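Local coordinates for Wnt inhibitor of Dorsal protein (Drosophila melanogaster, PDB 4KRR), which probably acts as a secreted Wnt-family ligand for frizzled receptors, represented here by its helical N-terminal domain and linker, at residues N52-Y57 and Q167-A172; S129-C134 and L155-A160. All blocks are in the same frame, centred on the assembly; numbering follows the deposited sequence.

Interaction 1: N52-Y57 and Q167-A172; sequences NREDVY and QMYDDA
Arg-53 sets CD over one face of the Tyr-169 ring, toward the rim, with CG beside CE1. The two side chains cross at about a right angle. Arg-53 CD makes a CH-pi contact 3.9 Å from the centroid of the Tyr-169 ring. The guanidinium stands high above the ring, its plane steep to it; at that height any cation-pi attraction is weak at most. With CG anti to the backbone N (chi1 -160°), the Arg-53 chain runs out to the ring, then bends at chi3 toward the end of helix 158-170. There Arg-53 NH1 donates to Tyr-169 O at 2.9 Å. The bond is nearly straight (165°), and the oxygen lies in the guanidinium plane. Arg-53 NH1 also sits 3.7 Å from Ala-172 CB. A water accepts weakly from Arg-53 NH1 and donates to Ala-172 O.

The far end of the ring is held separately. Tyr-169 OH donates to Glu-54 OE2 at 2.8 Å, which accepts through its anti lone pair. The carboxylate and ring planes are 77° apart. The other oxygen, Glu-54 OE1, binds Tyr-203 and Ser-200, so this buried carboxylate has partners at both oxygens. Tyr-57 directs its ring edge at the face of Tyr-169 in a T-shaped pair, centroids of the two rings 5.7 Å apart. Tyr-57 CB also touches Tyr-169 CD1 at 3.5 Å.

Asn-52 and Asp-55 form a capping box at the start of helix 53-75. Within the helical N-terminal domain of this Wnt, the contact joins that start to the C-terminal end of helix 158-170. Phe-27 packs edge-to-face with both tyrosines, and Phe-196 of strand 195-196 touches Arg-53 and Ala-172.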
# COMPACT_ATOMS: atom_id res chain seq x y z
N ASN A 52 5.58 -16.57 3.35
CA ASN A 52 5.12 -16.61 4.73
C ASN A 52 4.45 -15.29 5.10
O ASN A 52 4.40 -14.37 4.29
CB ASN A 52 6.26 -16.96 5.69
CG ASN A 52 7.41 -15.96 5.66
OD1 ASN A 52 7.20 -14.74 5.59
ND2 ASN A 52 8.63 -16.47 5.71
N ARG A 53 3.94 -15.21 6.33
CA ARG A 53 3.17 -14.05 6.77
C ARG A 53 3.97 -12.75 6.68
O ARG A 53 3.42 -11.69 6.35
CB ARG A 53 2.66 -14.26 8.20
CG ARG A 53 1.48 -13.37 8.56
CD ARG A 53 1.18 -13.40 10.05
NE ARG A 53 0.71 -14.70 10.51
CZ ARG A 53 -0.54 -14.96 10.87
NH1 ARG A 53 -1.46 -14.01 10.82
NH2 ARG A 53 -0.88 -16.18 11.28
N GLU A 54 5.27 -12.81 6.95
CA GLU A 54 6.11 -11.62 6.87
C GLU A 54 6.37 -11.20 5.43
O GLU A 54 6.47 -10.00 5.15
CB GLU A 54 7.42 -11.81 7.64
CG GLU A 54 7.24 -11.88 9.16
CD GLU A 54 6.60 -13.19 9.60
OE1 GLU A 54 7.05 -14.25 9.11
OE2 GLU A 54 5.65 -13.16 10.41
N ASP A 55 6.50 -12.17 4.53
CA ASP A 55 6.64 -11.88 3.10
C ASP A 55 5.43 -11.10 2.62
O ASP A 55 5.54 -10.13 1.87
CB ASP A 55 6.75 -13.17 2.29
CG ASP A 55 8.04 -13.93 2.54
OD1 ASP A 55 9.11 -13.29 2.57
OD2 ASP A 55 7.97 -15.17 2.71
N VAL A 56 4.26 -11.56 3.06
CA VAL A 56 2.99 -10.94 2.71
C VAL A 56 2.89 -9.50 3.21
O VAL A 56 2.47 -8.61 2.47
CB VAL A 56 1.82 -11.78 3.26
CG1 VAL A 56 0.50 -11.03 3.13
CG2 VAL A 56 1.76 -13.11 2.54
N TYR A 57 3.29 -9.26 4.45
CA TYR A 57 3.23 -7.90 5.00
C TYR A 57 4.14 -6.94 4.23
O TYR A 57 3.72 -5.85 3.86
CB TYR A 57 3.60 -7.87 6.49
CG TYR A 57 3.78 -6.45 6.99
CD1 TYR A 57 2.68 -5.68 7.36
CD2 TYR A 57 5.04 -5.88 7.07
CE1 TYR A 57 2.84 -4.38 7.81
CE2 TYR A 57 5.21 -4.58 7.51
CZ TYR A 57 4.11 -3.84 7.88
OH TYR A 57 4.28 -2.55 8.32
N GLN A 167 -3.00 -4.90 11.07
CA GLN A 167 -4.16 -5.65 11.53
C GLN A 167 -4.44 -6.82 10.59
O GLN A 167 -4.67 -7.94 11.03
CB GLN A 167 -5.38 -4.74 11.63
CG GLN A 167 -6.61 -5.40 12.24
CD GLN A 167 -6.41 -5.79 13.69
OE1 GLN A 167 -5.96 -4.99 14.51
NE2 GLN A 167 -6.73 -7.04 14.01
N MET A 168 -4.43 -6.54 9.29
CA MET A 168 -4.65 -7.58 8.29
C MET A 168 -3.54 -8.63 8.32
O MET A 168 -3.78 -9.81 8.07
CB MET A 168 -4.77 -6.97 6.89
CG MET A 168 -6.19 -6.58 6.52
SD MET A 168 -6.28 -5.72 4.94
CE MET A 168 -5.64 -4.12 5.42
N TYR A 169 -2.33 -8.18 8.62
CA TYR A 169 -1.21 -9.09 8.85
C TYR A 169 -1.51 -10.01 10.03
O TYR A 169 -1.22 -11.21 9.98
CB TYR A 169 0.08 -8.29 9.08
CG TYR A 169 1.21 -9.04 9.76
CD1 TYR A 169 2.10 -9.82 9.03
CD2 TYR A 169 1.40 -8.94 11.13
CE1 TYR A 169 3.14 -10.50 9.66
CE2 TYR A 169 2.43 -9.61 11.76
CZ TYR A 169 3.30 -10.39 11.03
OH TYR A 169 4.32 -11.05 11.67
N ASP A 170 -2.09 -9.46 11.09
CA ASP A 170 -2.43 -10.24 12.28
C ASP A 170 -3.53 -11.26 11.99
O ASP A 170 -3.53 -12.35 12.55
CB ASP A 170 -2.90 -9.33 13.42
CG ASP A 170 -1.79 -8.43 13.96
OD1 ASP A 170 -0.60 -8.76 13.76
OD2 ASP A 170 -2.12 -7.40 14.58
N ASP A 171 -4.47 -10.89 11.12
CA ASP A 171 -5.64 -11.72 10.85
C ASP A 171 -5.52 -12.49 9.54
O ASP A 171 -6.51 -12.97 9.00
CB ASP A 171 -6.90 -10.86 10.83
CG ASP A 171 -7.17 -10.18 12.16
OD1 ASP A 171 -6.87 -10.78 13.21
OD2 ASP A 171 -7.69 -9.04 12.15
N ALA A 172 -4.29 -12.61 9.04
CA ALA A 172 -4.05 -13.28 7.77
C ALA A 172 -4.43 -14.76 7.80
O ALA A 172 -4.34 -15.41 8.84
CB ALA A 172 -2.59 -13.13 7.36
O HOH W 1 -4.30 -15.54 11.81

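Interaction 2: S129-C134 and L155-A160; sequences SLEQEC and LKPFEA
Ser-129 and Lys-156 meet where a two-stranded antiparallel hairpin, strands 130-136 and 149-155, joins the helical domain. Lys-156 N donates to Ser-129 O at 3.0 Å, with the donor nearly along the C=O axis (174°). Next to this bond, Leu-130 and Leu-155 form a non-hydrogen-bonded pair, their CA atoms 4.5 Å apart.

The tight part lies around Ser-129 and the lysine chain. Lys-156 CG comes within 3.2 Å of Ser-129 O. A bend at chi3 (-58°) then carries Lys-156 CE to 3.7 Å from Ser-129 CB. The ends of both side chains are held elsewhere: Lys-156 NZ forms a salt bridge with Asp-164, and Ser-129 OG bonds to Leu-125 O. With an alanine here in place of Lys-156, Asp-164 is likely to lose its charged mate and the packing against Ser-129 CB would probably go. Leu-155 is buried and also packs on His-68 and Thr-71 of helix 53-75.

The other side is looser and faces solvent. Glu-131 is exposed, and its extended chain crosses the lysine at about a right angle. Its carboxylate rests beside the methylenes, with Glu-131 CD 3.5 Å from Lys-156 CG, while the charged ends stay apart: Glu-131 OE2 and Lys-156 NZ are 5.9 Å from each other. Any attraction between them is likely to be modest. Pro-157, the N-cap residue of helix 158-170, approaches Glu-131 only at the margin.

Leu-130 is exposed as well. Although the CB atoms of the leucine pair diverge, their ends converge, and Leu-130 CD2 touches Leu-155 CD2 at 3.7 Å.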
# COMPACT_ATOMS: atom_id res chain seq x y z
N SER A 129 -9.70 3.87 1.85
CA SER A 129 -8.85 4.64 2.76
C SER A 129 -8.90 6.13 2.44
O SER A 129 -7.95 6.87 2.72
CB SER A 129 -7.40 4.14 2.68
OG SER A 129 -7.28 2.83 3.22
N LEU A 130 -10.01 6.57 1.86
CA LEU A 130 -10.17 7.97 1.51
C LEU A 130 -10.76 8.78 2.65
O LEU A 130 -11.74 8.38 3.28
CB LEU A 130 -11.05 8.13 0.26
CG LEU A 130 -10.39 7.83 -1.09
CD1 LEU A 130 -11.40 8.03 -2.20
CD2 LEU A 130 -9.17 8.71 -1.30
N GLU A 131 -10.14 9.92 2.93
CA GLU A 131 -10.72 10.93 3.80
C GLU A 131 -10.93 12.19 2.98
O GLU A 131 -10.84 12.15 1.75
CB GLU A 131 -9.81 11.21 4.99
CG GLU A 131 -9.87 10.14 6.07
CD GLU A 131 -8.91 10.39 7.22
OE1 GLU A 131 -8.14 11.37 7.15
OE2 GLU A 131 -8.93 9.60 8.19
N GLN A 132 -11.20 13.31 3.63
CA GLN A 132 -11.29 14.57 2.92
C GLN A 132 -10.51 15.68 3.62
O GLN A 132 -10.42 15.71 4.85
CB GLN A 132 -12.74 14.99 2.69
CG GLN A 132 -13.58 15.04 3.95
CD GLN A 132 -15.04 15.29 3.64
OE1 GLN A 132 -15.36 15.86 2.59
NE2 GLN A 132 -15.93 14.88 4.54
N GLU A 133 -9.96 16.59 2.83
CA GLU A 133 -9.20 17.71 3.35
C GLU A 133 -9.79 19.03 2.86
O GLU A 133 -10.13 19.17 1.69
CB GLU A 133 -7.74 17.60 2.92
CG GLU A 133 -6.82 18.69 3.46
CD GLU A 133 -5.37 18.43 3.12
OE1 GLU A 133 -5.08 17.37 2.52
OE2 GLU A 133 -4.52 19.29 3.45
N CYS A 134 -9.91 19.99 3.77
CA CYS A 134 -10.52 21.27 3.44
C CYS A 134 -9.52 22.42 3.58
O CYS A 134 -8.73 22.46 4.53
CB CYS A 134 -11.74 21.51 4.32
SG CYS A 134 -13.00 20.21 4.20
N LEU A 155 -6.26 10.61 0.36
CA LEU A 155 -5.92 9.39 1.09
C LEU A 155 -5.52 9.73 2.52
O LEU A 155 -4.90 10.76 2.77
CB LEU A 155 -4.77 8.65 0.40
CG LEU A 155 -5.09 7.86 -0.87
CD1 LEU A 155 -3.83 7.27 -1.46
CD2 LEU A 155 -6.11 6.77 -0.57
N LYS A 156 -5.87 8.85 3.46
CA LYS A 156 -5.47 9.00 4.86
C LYS A 156 -3.95 9.10 4.95
O LYS A 156 -3.25 8.67 4.03
CB LYS A 156 -5.92 7.80 5.69
CG LYS A 156 -7.41 7.59 5.77
CD LYS A 156 -7.75 6.43 6.70
CE LYS A 156 -7.09 5.14 6.25
NZ LYS A 156 -7.45 3.99 7.13
N PRO A 157 -3.44 9.67 6.05
CA PRO A 157 -2.00 9.59 6.30
C PRO A 157 -1.55 8.13 6.29
O PRO A 157 -2.30 7.25 6.72
CB PRO A 157 -1.85 10.19 7.71
CG PRO A 157 -3.25 10.30 8.26
CD PRO A 157 -4.14 10.46 7.08
N PHE A 158 -0.35 7.87 5.78
CA PHE A 158 0.06 6.50 5.55
C PHE A 158 0.18 5.67 6.83
O PHE A 158 0.03 4.45 6.80
CB PHE A 158 1.37 6.44 4.75
CG PHE A 158 1.74 5.05 4.33
CD1 PHE A 158 1.03 4.41 3.34
CD2 PHE A 158 2.78 4.38 4.95
CE1 PHE A 158 1.35 3.12 2.95
CE2 PHE A 158 3.11 3.09 4.57
CZ PHE A 158 2.40 2.46 3.57
N GLU A 159 0.44 6.35 7.95
CA GLU A 159 0.54 5.68 9.24
C GLU A 159 -0.75 4.95 9.60
O GLU A 159 -0.72 3.89 10.23
CB GLU A 159 0.92 6.67 10.34
CG GLU A 159 2.13 7.54 10.03
CD GLU A 159 1.77 8.79 9.22
OE1 GLU A 159 1.17 9.72 9.80
OE2 GLU A 159 2.08 8.83 8.01
N ALA A 160 -1.89 5.52 9.20
CA ALA A 160 -3.19 4.91 9.48
C ALA A 160 -3.43 3.70 8.58
O ALA A 160 -3.95 2.68 9.03
CB ALA A 160 -4.30 5.94 9.31

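How the interactions relate
After helices 8-26 and 36-44 the chain reaches 52-57, the first contact segment, at the start of helix 53-75. It then runs through helices 97-107 and 113-127 and enters the hairpin strand at 129-134. Interaction 2 closes a short loop when the chain returns at 155-160, after 20 intervening residues. Helix 158-170 starts within this segment and leads to 167-172, where interaction 1 closes the much longer loop. The short loop thus lies wholly within the long one, and the two do not cross. Interaction 2 ties the lead-in to this helix, 155-157, to the other hairpin strand, and interaction 1 ties its end to helix 53-75. Their centres are about 22 Å apart, and they do not touch.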